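Local coordinates for alkylpurine DNA glycosylase AlkC (Pseudomonas fluorescens, PDB 5VHV), which probably excises alkylated purine bases from DNA to start base excision repair, working without flipping the damaged nucleotide out of the helix, at residues M21-Y25 with L71-L75; S115-R121 with R148-S154; L287-I293 with V306-F312. All coordinates share one frame; numbering follows the deposited sequence.

Contact 1 of 3, residues M21-Y25 with L71-L75; sequences MTAVY and LLYAL
The backbone N of L75 donates to L71 O at 2.9 Å, an ordinary helical bond that spaces these two leucines one turn apart on the side that meets M21 and V24. No hydrogen bond crosses from 21-25 to 71-75, so the segments are held together by van der Waals packing of mainly apolar groups. L71 meets two neighbouring residues of the other segment with its two branches: its CD1 sits over one face of the Y25 ring, 3.9 Å from the ring centroid and 28° off the normal, a CH-pi contact. The ring is brought there because Y25, the first residue to leave helical geometry, holds CG anti to its own N (chi1 178°). The other branch, L71 CD2, lies 3.9 Å from V24 O. V24 fills the middle of the interface, pressing CG1 on the CB of A74 at 3.8 Å while CG2 turns to the backbone of L71. M21 comes in from the flank with a chain bent at both chi2 and chi3; its SD meets L75 CD2 at 3.7 Å, the two side chains crossing at about a right angle, and CE continues to L71 CD1. With an alanine here the sulfur and terminal methyl are gone, and a gap would probably open between L71 and L75 that lets both leucine ends turn more easily. The contact joins the end of helix 11-24 to helix 65-75. M21 also touches F28, and V24 packs on R78, while L72 and L75 carry the packing on to L88, Y91 and F87 of helix 87-95.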
loop_
_atom_site.group_PDB
_atom_site.type_symbol
_atom_site.label_atom_id
_atom_site.label_comp_id
_atom_site.label_asym_id
_atom_site.label_seq_id
_atom_site.Cartn_x
_atom_site.Cartn_y
_atom_site.Cartn_z
ATOM N N MET A 21 -26.385 12.215 13.256
ATOM C CA MET A 21 -26.065 13.574 13.698
ATOM C C MET A 21 -27.213 14.168 14.504
ATOM O O MET A 21 -26.986 14.847 15.515
ATOM C CB MET A 21 -25.752 14.482 12.510
ATOM C CG MET A 21 -24.300 14.506 12.076
ATOM S SD MET A 21 -23.154 15.096 13.347
ATOM C CE MET A 21 -23.897 16.608 13.910
ATOM N N THR A 22 -28.449 13.973 14.043
ATOM C CA THR A 22 -29.605 14.427 14.802
ATOM C C THR A 22 -29.643 13.771 16.176
ATOM O O THR A 22 -30.056 14.398 17.161
ATOM C CB THR A 22 -30.888 14.135 14.013
ATOM O OG1 THR A 22 -30.980 15.048 12.912
ATOM C CG2 THR A 22 -32.130 14.266 14.888
ATOM N N ALA A 23 -29.228 12.506 16.263
ATOM C CA ALA A 23 -29.250 11.821 17.551
ATOM C C ALA A 23 -28.286 12.473 18.537
ATOM O O ALA A 23 -28.596 12.577 19.727
ATOM C CB ALA A 23 -28.919 10.332 17.385
ATOM N N VAL A 24 -27.112 12.917 18.070
ATOM C CA VAL A 24 -26.161 13.563 18.983
ATOM C C VAL A 24 -26.420 15.063 19.112
ATOM O O VAL A 24 -25.930 15.692 20.066
ATOM C CB VAL A 24 -24.690 13.341 18.574
ATOM C CG1 VAL A 24 -24.402 11.852 18.369
ATOM C CG2 VAL A 24 -24.308 14.122 17.335
ATOM N N TYR A 25 -27.203 15.642 18.206
ATOM C CA TYR A 25 -27.360 17.094 18.118
ATOM C C TYR A 25 -28.773 17.365 17.636
ATOM O O TYR A 25 -29.023 17.504 16.433
ATOM C CB TYR A 25 -26.322 17.688 17.168
ATOM C CG TYR A 25 -26.392 19.179 16.930
ATOM C CD1 TYR A 25 -26.809 20.062 17.929
ATOM C CD2 TYR A 25 -26.040 19.704 15.702
ATOM C CE1 TYR A 25 -26.855 21.430 17.697
ATOM C CE2 TYR A 25 -26.087 21.076 15.460
ATOM C CZ TYR A 25 -26.487 21.928 16.460
ATOM O OH TYR A 25 -26.528 23.295 16.199
ATOM N N LEU A 71 -19.434 17.118 19.128
ATOM C CA LEU A 71 -20.475 16.333 18.467
ATOM C C LEU A 71 -19.871 15.187 17.665
ATOM O O LEU A 71 -20.408 14.077 17.647
ATOM C CB LEU A 71 -21.303 17.204 17.536
ATOM C CG LEU A 71 -22.004 18.408 18.164
ATOM C CD1 LEU A 71 -22.788 19.147 17.104
ATOM C CD2 LEU A 71 -22.926 17.982 19.308
ATOM N N LEU A 72 -18.779 15.458 16.957
ATOM C CA LEU A 72 -18.199 14.443 16.090
ATOM C C LEU A 72 -17.557 13.310 16.898
ATOM O O LEU A 72 -17.555 12.153 16.449
ATOM C CB LEU A 72 -17.197 15.102 15.151
ATOM C CG LEU A 72 -17.786 16.162 14.182
ATOM C CD1 LEU A 72 -16.668 16.723 13.315
ATOM C CD2 LEU A 72 -18.893 15.595 13.290
ATOM N N TYR A 73 -17.018 13.611 18.085
ATOM C CA TYR A 73 -16.587 12.542 18.981
ATOM C C TYR A 73 -17.744 11.601 19.296
ATOM O O TYR A 73 -17.564 10.376 19.325
ATOM C CB TYR A 73 -16.028 13.111 20.284
ATOM C CG TYR A 73 -14.540 13.408 20.327
ATOM C CD1 TYR A 73 -13.935 14.225 19.375
ATOM C CD2 TYR A 73 -13.739 12.881 21.345
ATOM C CE1 TYR A 73 -12.575 14.517 19.439
ATOM C CE2 TYR A 73 -12.381 13.164 21.427
ATOM C CZ TYR A 73 -11.799 13.981 20.470
ATOM O OH TYR A 73 -10.447 14.268 20.552
ATOM N N ALA A 74 -18.937 12.152 19.566
ATOM C CA ALA A 74 -20.082 11.299 19.865
ATOM C C ALA A 74 -20.593 10.591 18.624
ATOM O O ALA A 74 -21.114 9.471 18.720
ATOM C CB ALA A 74 -21.209 12.108 20.495
ATOM N N LEU A 75 -20.430 11.213 17.452
ATOM C CA LEU A 75 -20.906 10.609 16.217
ATOM C C LEU A 75 -20.081 9.376 15.844
ATOM O O LEU A 75 -20.627 8.405 15.307
ATOM C CB LEU A 75 -20.859 11.639 15.088
ATOM C CG LEU A 75 -21.428 11.170 13.748
ATOM C CD1 LEU A 75 -22.920 10.976 13.819
ATOM C CD2 LEU A 75 -21.026 12.140 12.622
#

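Contact 2 of 3, residues S115-R121 with R148-S154; sequences SAEFAIR and RLASEGS
The backbones draw closest at E117 and G153, whose CA atoms are 4.4 Å apart where the chain leading into helix 119-126 passes the C-terminal part of helix 144-152. G153 lets the backbones come this near with I120 packed beside them: a CB there would run into I120 CG2, which instead rests 3.7 Å from G153 CA. Beside it, L149 pushes CD1 against the peptide joining A116 to E117, 3.5 Å from A116 C. The close fit has a price, since E117 O is buried here without a polar partner.

On the polar side, E117 OE2 is gripped twice. S115 OG donates to its anti lone pair at 2.6 Å, and R148 NH1 donates to it from above the carboxylate plane at 2.9 Å, forming a salt bridge in which OE2 lies in the guanidinium plane of R148; the two planes stand 54° apart. A bend at chi2 (-88°) folds the R148 chain so that its guanidinium lies with one face over E152 CG. One water bridges S115 OG and R148 NH1; another accepts from R148 NH2 and sits between E117 OE1 and E152 OE2. R148 NH2 also pairs with a phosphate of the bound DNA, while E152 OE1 is hydrogen-bonded to S192 and OE2 forms a salt bridge with R155.

At G153, R121 NH1 donates to the carbonyl O at 2.9 Å from above the carbonyl plane. The same guanidinium bonds to R155 O and F162 O, so one arginine ties together several carbonyls of the following loop.

S115 OG accepts from E117 N at 3.1 Å, an ST turn. E117, R148 and E152 form a salt-bridge network whose R148-E152 leg is long and works through charge alone. With R148 on a phosphate and E152 on a sugar, it lies at the DNA-facing side of the helical DNA alkylation repair fold.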
loop_
_atom_site.group_PDB
_atom_site.type_symbol
_atom_site.label_atom_id
_atom_site.label_comp_id
_atom_site.label_asym_id
_atom_site.label_seq_id
_atom_site.Cartn_x
_atom_site.Cartn_y
_atom_site.Cartn_z
ATOM N N SER A 115 -9.267 5.679 9.908
ATOM C CA SER A 115 -7.857 5.997 9.780
ATOM C C SER A 115 -7.658 7.484 9.535
ATOM O O SER A 115 -8.301 8.055 8.654
ATOM C CB SER A 115 -7.233 5.218 8.632
ATOM O OG SER A 115 -5.911 5.682 8.422
ATOM N N ALA A 116 -6.726 8.096 10.263
ATOM C CA ALA A 116 -6.337 9.480 10.062
ATOM C C ALA A 116 -5.176 9.627 9.087
ATOM O O ALA A 116 -4.562 10.697 9.026
ATOM C CB ALA A 116 -5.995 10.126 11.417
ATOM N N GLU A 117 -4.901 8.596 8.277
ATOM C CA GLU A 117 -3.713 8.595 7.431
ATOM C C GLU A 117 -3.731 9.699 6.385
ATOM O O GLU A 117 -2.668 10.193 6.015
ATOM C CB GLU A 117 -3.549 7.245 6.725
ATOM C CG GLU A 117 -4.595 6.937 5.658
ATOM C CD GLU A 117 -4.603 5.449 5.324
ATOM O OE1 GLU A 117 -4.212 5.106 4.200
ATOM O OE2 GLU A 117 -5.020 4.629 6.178
ATOM N N PHE A 118 -4.908 10.074 5.871
ATOM C CA PHE A 118 -4.975 11.177 4.909
ATOM C C PHE A 118 -4.909 12.530 5.607
ATOM O O PHE A 118 -4.202 13.442 5.153
ATOM C CB PHE A 118 -6.252 11.058 4.077
ATOM C CG PHE A 118 -6.372 9.734 3.393
ATOM C CD1 PHE A 118 -5.414 9.358 2.461
ATOM C CD2 PHE A 118 -7.399 8.864 3.690
ATOM C CE1 PHE A 118 -5.484 8.136 1.848
ATOM C CE2 PHE A 118 -7.479 7.637 3.076
ATOM C CZ PHE A 118 -6.517 7.270 2.158
ATOM N N ALA A 119 -5.644 12.673 6.706
ATOM C CA ALA A 119 -5.732 13.966 7.383
ATOM C C ALA A 119 -4.374 14.400 7.939
ATOM O O ALA A 119 -4.019 15.578 7.873
ATOM C CB ALA A 119 -6.784 13.874 8.495
ATOM N N ILE A 120 -3.598 13.465 8.494
ATOM C CA ILE A 120 -2.358 13.867 9.143
ATOM C C ILE A 120 -1.380 14.437 8.127
ATOM O O ILE A 120 -0.531 15.266 8.476
ATOM C CB ILE A 120 -1.741 12.684 9.912
ATOM C CG1 ILE A 120 -0.617 13.152 10.841
ATOM C CG2 ILE A 120 -1.209 11.600 8.961
ATOM C CD1 ILE A 120 -1.096 13.981 12.021
ATOM N N ARG A 121 -1.520 14.063 6.850
ATOM C CA ARG A 121 -0.583 14.532 5.832
ATOM C C ARG A 121 -0.752 16.017 5.533
ATOM O O ARG A 121 0.221 16.680 5.167
ATOM C CB ARG A 121 -0.731 13.680 4.565
ATOM C CG ARG A 121 -0.336 12.222 4.844
ATOM C CD ARG A 121 -0.610 11.302 3.661
ATOM N NE ARG A 121 0.351 11.326 2.556
ATOM C CZ ARG A 121 1.540 10.718 2.586
ATOM N NH1 ARG A 121 1.943 10.107 3.696
ATOM N NH2 ARG A 121 2.326 10.698 1.498
ATOM N N ARG A 148 0.255 2.440 14.142
ATOM C CA ARG A 148 0.166 2.252 12.699
ATOM C C ARG A 148 0.025 3.583 11.974
ATOM O O ARG A 148 0.630 3.796 10.913
ATOM C CB ARG A 148 -0.996 1.300 12.386
ATOM C CG ARG A 148 -1.089 0.863 10.921
ATOM C CD ARG A 148 -1.918 1.825 10.061
ATOM N NE ARG A 148 -2.187 1.219 8.756
ATOM C CZ ARG A 148 -2.912 1.769 7.788
ATOM N NH1 ARG A 148 -3.473 2.970 7.964
ATOM N NH2 ARG A 148 -3.089 1.097 6.644
ATOM N N LEU A 149 -0.764 4.503 12.534
ATOM C CA LEU A 149 -0.874 5.843 11.970
ATOM C C LEU A 149 0.493 6.527 11.874
ATOM O O LEU A 149 0.785 7.224 10.891
ATOM C CB LEU A 149 -1.829 6.673 12.829
ATOM C CG LEU A 149 -2.022 8.151 12.507
ATOM C CD1 LEU A 149 -2.557 8.296 11.067
ATOM C CD2 LEU A 149 -2.994 8.805 13.494
ATOM N N ALA A 150 1.321 6.384 12.910
ATOM C CA ALA A 150 2.633 7.033 12.926
ATOM C C ALA A 150 3.482 6.615 11.724
ATOM O O ALA A 150 4.153 7.450 11.102
ATOM C CB ALA A 150 3.350 6.702 14.242
ATOM N N SER A 151 3.419 5.328 11.356
ATOM C CA SER A 151 4.163 4.785 10.225
ATOM C C SER A 151 3.473 5.048 8.889
ATOM O O SER A 151 4.134 5.388 7.901
ATOM C CB SER A 151 4.336 3.276 10.403
ATOM O OG SER A 151 4.945 2.717 9.241
ATOM N N GLU A 152 2.157 4.866 8.828
ATOM C CA GLU A 152 1.446 4.947 7.556
ATOM C C GLU A 152 1.231 6.395 7.127
ATOM O O GLU A 152 1.402 6.732 5.949
ATOM C CB GLU A 152 0.108 4.217 7.672
ATOM C CG GLU A 152 -0.603 3.989 6.341
ATOM C CD GLU A 152 0.018 2.881 5.515
ATOM O OE1 GLU A 152 0.967 2.224 6.018
ATOM O OE2 GLU A 152 -0.429 2.675 4.366
ATOM N N GLY A 153 0.882 7.269 8.070
ATOM C CA GLY A 153 0.630 8.659 7.730
ATOM C C GLY A 153 1.857 9.399 7.264
ATOM O O GLY A 153 1.728 10.397 6.549
ATOM N N SER A 154 3.040 8.945 7.672
ATOM C CA SER A 154 4.285 9.604 7.330
ATOM C C SER A 154 4.924 9.011 6.082
ATOM O O SER A 154 6.026 9.420 5.717
ATOM C CB SER A 154 5.248 9.533 8.519
ATOM O OG SER A 154 5.610 8.191 8.853
HETATM O O HOH W 1 -3.740 4.902 10.078
HETATM O O HOH W 2 -3.114 2.684 4.267
#

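Contact 3 of 3, residues L287-I293 with V306-F312. With nucleotides of chain D.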
loop_
_atom_site.group_PDB
_atom_site.type_symbol
_atom_site.label_atom_id
_atom_site.label_comp_id
_atom_site.label_asym_id
_atom_site.label_seq_id
_atom_site.Cartn_x
_atom_site.Cartn_y
_atom_site.Cartn_z
ATOM N N LEU A 287 16.403 -20.505 -2.889
ATOM C CA LEU A 287 16.184 -19.892 -4.190
ATOM C C LEU A 287 15.016 -18.923 -4.136
ATOM O O LEU A 287 13.989 -19.194 -3.506
ATOM C CB LEU A 287 15.894 -20.941 -5.268
ATOM C CG LEU A 287 16.967 -22.008 -5.516
ATOM C CD1 LEU A 287 16.559 -22.957 -6.630
ATOM C CD2 LEU A 287 18.278 -21.348 -5.855
ATOM N N VAL A 288 15.176 -17.811 -4.837
ATOM C CA VAL A 288 14.084 -16.902 -5.153
ATOM C C VAL A 288 13.897 -16.981 -6.659
ATOM O O VAL A 288 14.794 -16.605 -7.424
ATOM C CB VAL A 288 14.370 -15.473 -4.683
ATOM C CG1 VAL A 288 13.344 -14.481 -5.298
ATOM C CG2 VAL A 288 14.311 -15.435 -3.144
ATOM N N VAL A 289 12.769 -17.536 -7.080
ATOM C CA VAL A 289 12.451 -17.761 -8.483
ATOM C C VAL A 289 11.303 -16.836 -8.858
ATOM O O VAL A 289 10.196 -16.963 -8.324
ATOM C CB VAL A 289 12.073 -19.226 -8.740
ATOM C CG1 VAL A 289 11.834 -19.459 -10.221
ATOM C CG2 VAL A 289 13.169 -20.162 -8.239
ATOM N N ASP A 290 11.568 -15.922 -9.787
ATOM C CA ASP A 290 10.563 -15.013 -10.321
ATOM C C ASP A 290 10.596 -15.113 -11.851
ATOM O O ASP A 290 11.380 -15.869 -12.429
ATOM C CB ASP A 290 10.816 -13.572 -9.836
ATOM C CG ASP A 290 10.592 -13.400 -8.336
ATOM O OD1 ASP A 290 9.755 -14.137 -7.756
ATOM O OD2 ASP A 290 11.230 -12.512 -7.725
ATOM N N TYR A 291 9.710 -14.388 -12.529
ATOM C CA TYR A 291 9.780 -14.306 -13.984
ATOM C C TYR A 291 9.402 -12.907 -14.409
ATOM O O TYR A 291 8.844 -12.131 -13.633
ATOM C CB TYR A 291 8.880 -15.330 -14.691
ATOM C CG TYR A 291 7.388 -15.133 -14.549
ATOM C CD1 TYR A 291 6.730 -15.540 -13.405
ATOM C CD2 TYR A 291 6.625 -14.616 -15.600
ATOM C CE1 TYR A 291 5.373 -15.396 -13.277
ATOM C CE2 TYR A 291 5.250 -14.476 -15.476
ATOM C CZ TYR A 291 4.642 -14.880 -14.327
ATOM O OH TYR A 291 3.288 -14.760 -14.174
ATOM N N ALA A 292 9.770 -12.560 -15.637
ATOM C CA ALA A 292 9.458 -11.238 -16.146
ATOM C C ALA A 292 8.933 -11.320 -17.569
ATOM O O ALA A 292 9.368 -12.163 -18.354
ATOM C CB ALA A 292 10.673 -10.335 -16.106
ATOM N N ILE A 293 7.997 -10.435 -17.892
ATOM C CA ILE A 293 7.490 -10.292 -19.252
ATOM C C ILE A 293 7.903 -8.936 -19.802
ATOM O O ILE A 293 7.678 -7.896 -19.168
ATOM C CB ILE A 293 5.962 -10.447 -19.316
ATOM C CG1 ILE A 293 5.549 -11.809 -18.748
ATOM C CG2 ILE A 293 5.492 -10.275 -20.779
ATOM C CD1 ILE A 293 4.025 -12.054 -18.757
ATOM N N VAL A 306 8.139 -7.787 -13.560
ATOM C CA VAL A 306 8.488 -8.964 -12.771
ATOM C C VAL A 306 7.275 -9.425 -11.974
ATOM O O VAL A 306 6.627 -8.621 -11.268
ATOM C CB VAL A 306 9.669 -8.668 -11.831
ATOM C CG1 VAL A 306 9.979 -9.890 -10.964
ATOM C CG2 VAL A 306 10.909 -8.261 -12.629
ATOM N N PHE A 307 6.991 -10.726 -12.071
ATOM C CA PHE A 307 5.984 -11.403 -11.270
ATOM C C PHE A 307 6.647 -12.440 -10.371
ATOM O O PHE A 307 7.639 -13.080 -10.744
ATOM C CB PHE A 307 4.953 -12.072 -12.186
ATOM C CG PHE A 307 4.157 -11.105 -13.006
ATOM C CD1 PHE A 307 3.230 -10.280 -12.408
ATOM C CD2 PHE A 307 4.329 -11.022 -14.377
ATOM C CE1 PHE A 307 2.483 -9.365 -13.168
ATOM C CE2 PHE A 307 3.565 -10.120 -15.136
ATOM C CZ PHE A 307 2.661 -9.319 -14.546
ATOM N N LYS A 308 6.063 -12.632 -9.193
ATOM C CA LYS A 308 6.596 -13.586 -8.242
ATOM C C LYS A 308 6.203 -15.003 -8.629
ATOM O O LYS A 308 5.072 -15.254 -9.054
ATOM C CB LYS A 308 6.070 -13.294 -6.842
ATOM C CG LYS A 308 6.328 -11.873 -6.368
ATOM C CD LYS A 308 7.842 -11.572 -6.300
ATOM C CE LYS A 308 8.529 -12.420 -5.237
ATOM N NZ LYS A 308 10.028 -12.194 -5.166
ATOM N N LEU A 309 7.125 -15.941 -8.442
ATOM C CA LEU A 309 6.809 -17.340 -8.714
ATOM C C LEU A 309 6.917 -18.197 -7.462
ATOM O O LEU A 309 5.884 -18.641 -6.952
ATOM C CB LEU A 309 7.697 -17.860 -9.841
ATOM C CG LEU A 309 6.963 -18.421 -11.040
ATOM C CD1 LEU A 309 8.021 -18.843 -12.088
ATOM C CD2 LEU A 309 6.107 -19.575 -10.629
ATOM N N LYS A 310 8.118 -18.447 -6.946
ATOM C CA LYS A 310 8.297 -19.367 -5.830
ATOM C C LYS A 310 9.578 -19.011 -5.088
ATOM O O LYS A 310 10.598 -18.718 -5.711
ATOM C CB LYS A 310 8.366 -20.812 -6.356
ATOM C CG LYS A 310 8.117 -21.906 -5.336
ATOM C CD LYS A 310 8.307 -23.283 -5.980
ATOM C CE LYS A 310 8.116 -24.420 -4.987
ATOM N NZ LYS A 310 6.695 -24.602 -4.596
ATOM N N ALA A 311 9.530 -19.054 -3.762
ATOM C CA ALA A 311 10.730 -18.961 -2.935
ATOM C C ALA A 311 10.808 -20.243 -2.121
ATOM O O ALA A 311 9.871 -20.568 -1.389
ATOM C CB ALA A 311 10.688 -17.732 -2.030
ATOM N N PHE A 312 11.901 -20.978 -2.248
ATOM C CA PHE A 312 11.963 -22.284 -1.598
ATOM C C PHE A 312 13.409 -22.743 -1.513
ATOM O O PHE A 312 14.313 -22.137 -2.088
ATOM C CB PHE A 312 11.118 -23.319 -2.354
ATOM C CG PHE A 312 11.696 -23.714 -3.677
ATOM C CD1 PHE A 312 11.731 -22.808 -4.726
ATOM C CD2 PHE A 312 12.213 -24.984 -3.879
ATOM C CE1 PHE A 312 12.277 -23.160 -5.940
ATOM C CE2 PHE A 312 12.751 -25.340 -5.097
ATOM C CZ PHE A 312 12.786 -24.425 -6.124
ATOM P P DG D 3 2.763 -10.608 -7.752
ATOM O OP1 DG D 3 3.661 -11.131 -8.797
ATOM O OP2 DG D 3 3.088 -9.386 -6.974
ATOM O "O5'" DG D 3 1.350 -10.302 -8.371
ATOM C "C5'" DG D 3 0.746 -11.189 -9.328
ATOM C "C4'" DG D 3 -0.559 -10.616 -9.830
ATOM O "O4'" DG D 3 -1.592 -10.707 -8.800
ATOM C "C3'" DG D 3 -0.525 -9.137 -10.239
ATOM O "O3'" DG D 3 -1.281 -9.011 -11.441
ATOM C "C2'" DG D 3 -1.117 -8.399 -9.019
ATOM C "C1'" DG D 3 -2.111 -9.421 -8.459
ATOM N N9 DG D 3 -2.280 -9.435 -7.001
ATOM C C8 DG D 3 -1.301 -9.349 -6.041
ATOM N N7 DG D 3 -1.761 -9.457 -4.815
ATOM C C5 DG D 3 -3.114 -9.672 -4.980
ATOM C C6 DG D 3 -4.126 -9.861 -4.012
ATOM O O6 DG D 3 -4.007 -9.913 -2.776
ATOM N N1 DG D 3 -5.374 -10.039 -4.599
ATOM C C2 DG D 3 -5.616 -10.021 -5.940
ATOM N N2 DG D 3 -6.891 -10.187 -6.314
ATOM N N3 DG D 3 -4.670 -9.833 -6.868
ATOM C C4 DG D 3 -3.452 -9.671 -6.315
ATOM P P DA D 2 3.862 -12.410 -1.155
ATOM O OP1 DA D 2 5.292 -12.695 -1.169
ATOM O OP2 DA D 2 3.309 -11.270 -0.367
ATOM O "O5'" DA D 2 3.433 -12.239 -2.685
ATOM C "C5'" DA D 2 3.604 -13.331 -3.586
ATOM C "C4'" DA D 2 2.737 -13.167 -4.825
ATOM O "O4'" DA D 2 1.360 -13.526 -4.532
ATOM C "C3'" DA D 2 2.660 -11.764 -5.380
ATOM O "O3'" DA D 2 2.463 -11.846 -6.777
ATOM C "C2'" DA D 2 1.460 -11.182 -4.633
ATOM C "C1'" DA D 2 0.522 -12.376 -4.598
ATOM N N9 DA D 2 -0.388 -12.434 -3.450
ATOM C C8 DA D 2 -0.056 -12.271 -2.141
ATOM N N7 DA D 2 -1.061 -12.440 -1.312
ATOM C C5 DA D 2 -2.127 -12.742 -2.137
ATOM C C6 DA D 2 -3.472 -13.029 -1.869
ATOM N N6 DA D 2 -3.982 -13.052 -0.624
ATOM N N1 DA D 2 -4.281 -13.304 -2.921
ATOM C C2 DA D 2 -3.762 -13.282 -4.153
ATOM N N3 DA D 2 -2.508 -13.025 -4.532
ATOM C C4 DA D 2 -1.730 -12.758 -3.464
#
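Two consecutive residues, L309 and K310, face the single residue V289, a classic beta bulge that shifts the register of an otherwise regular antiparallel pair by one. V289 O takes K310 N at 2.9 Å and, weakly, L309 N as well. The L309 N-H is shared with the side chain of D290, whose OD1 it meets on the anti side at 3.3 Å. The other oxygen, OD2, offers its syn lone pair to K308 NZ at 2.8 Å. That salt bridge requires the lysine to curl, and chi2 and chi3 of -61° and -66° bring its ammonium back alongside the aspartate. The backbone of the same residue binds DNA: K308 N donates to OP1 of DG3 of chain D at 2.9 Å and nearly straight (171°). OP1 also lies at the edge of the F307 ring, and K308 CG packs near the sugar of DA2 of chain D.

On the face that carries Y291 and F307, F307 CB stands over one face of the Y291 ring, 3.9 Å from its centroid, while Y291 OH bonds to Q326. Further along, V289 CG2 touches the edge of the F312 ring at 3.9 Å.

The pair forms a beta hairpin whose second strand, 305-314, is outermost in the sheet of this chain, consistent with an immunoglobulin-like domain that grips the DNA backbone through the main chain of its edge strand.

How the contacts relate
The three contacts follow one another along the chain, each closing before the next opens, and none touches another. Contact 1 joins helices 11-24 and 65-75, and contact 2 helices 119-126 and 144-152; both belong to the all-helical part, with centres 24 Å apart. Contact 3 lies in the C-terminal sheet, with its centre 32 Å from that of contact 2 and 52 Å from that of contact 1, across the centre of the chain. Contacts 2 and 3 both reach the bound DNA, whereas contact 1 stays about 20 Å from it at the nearest atoms. The bound DNA is thus approached by a helical and a beta part of one chain.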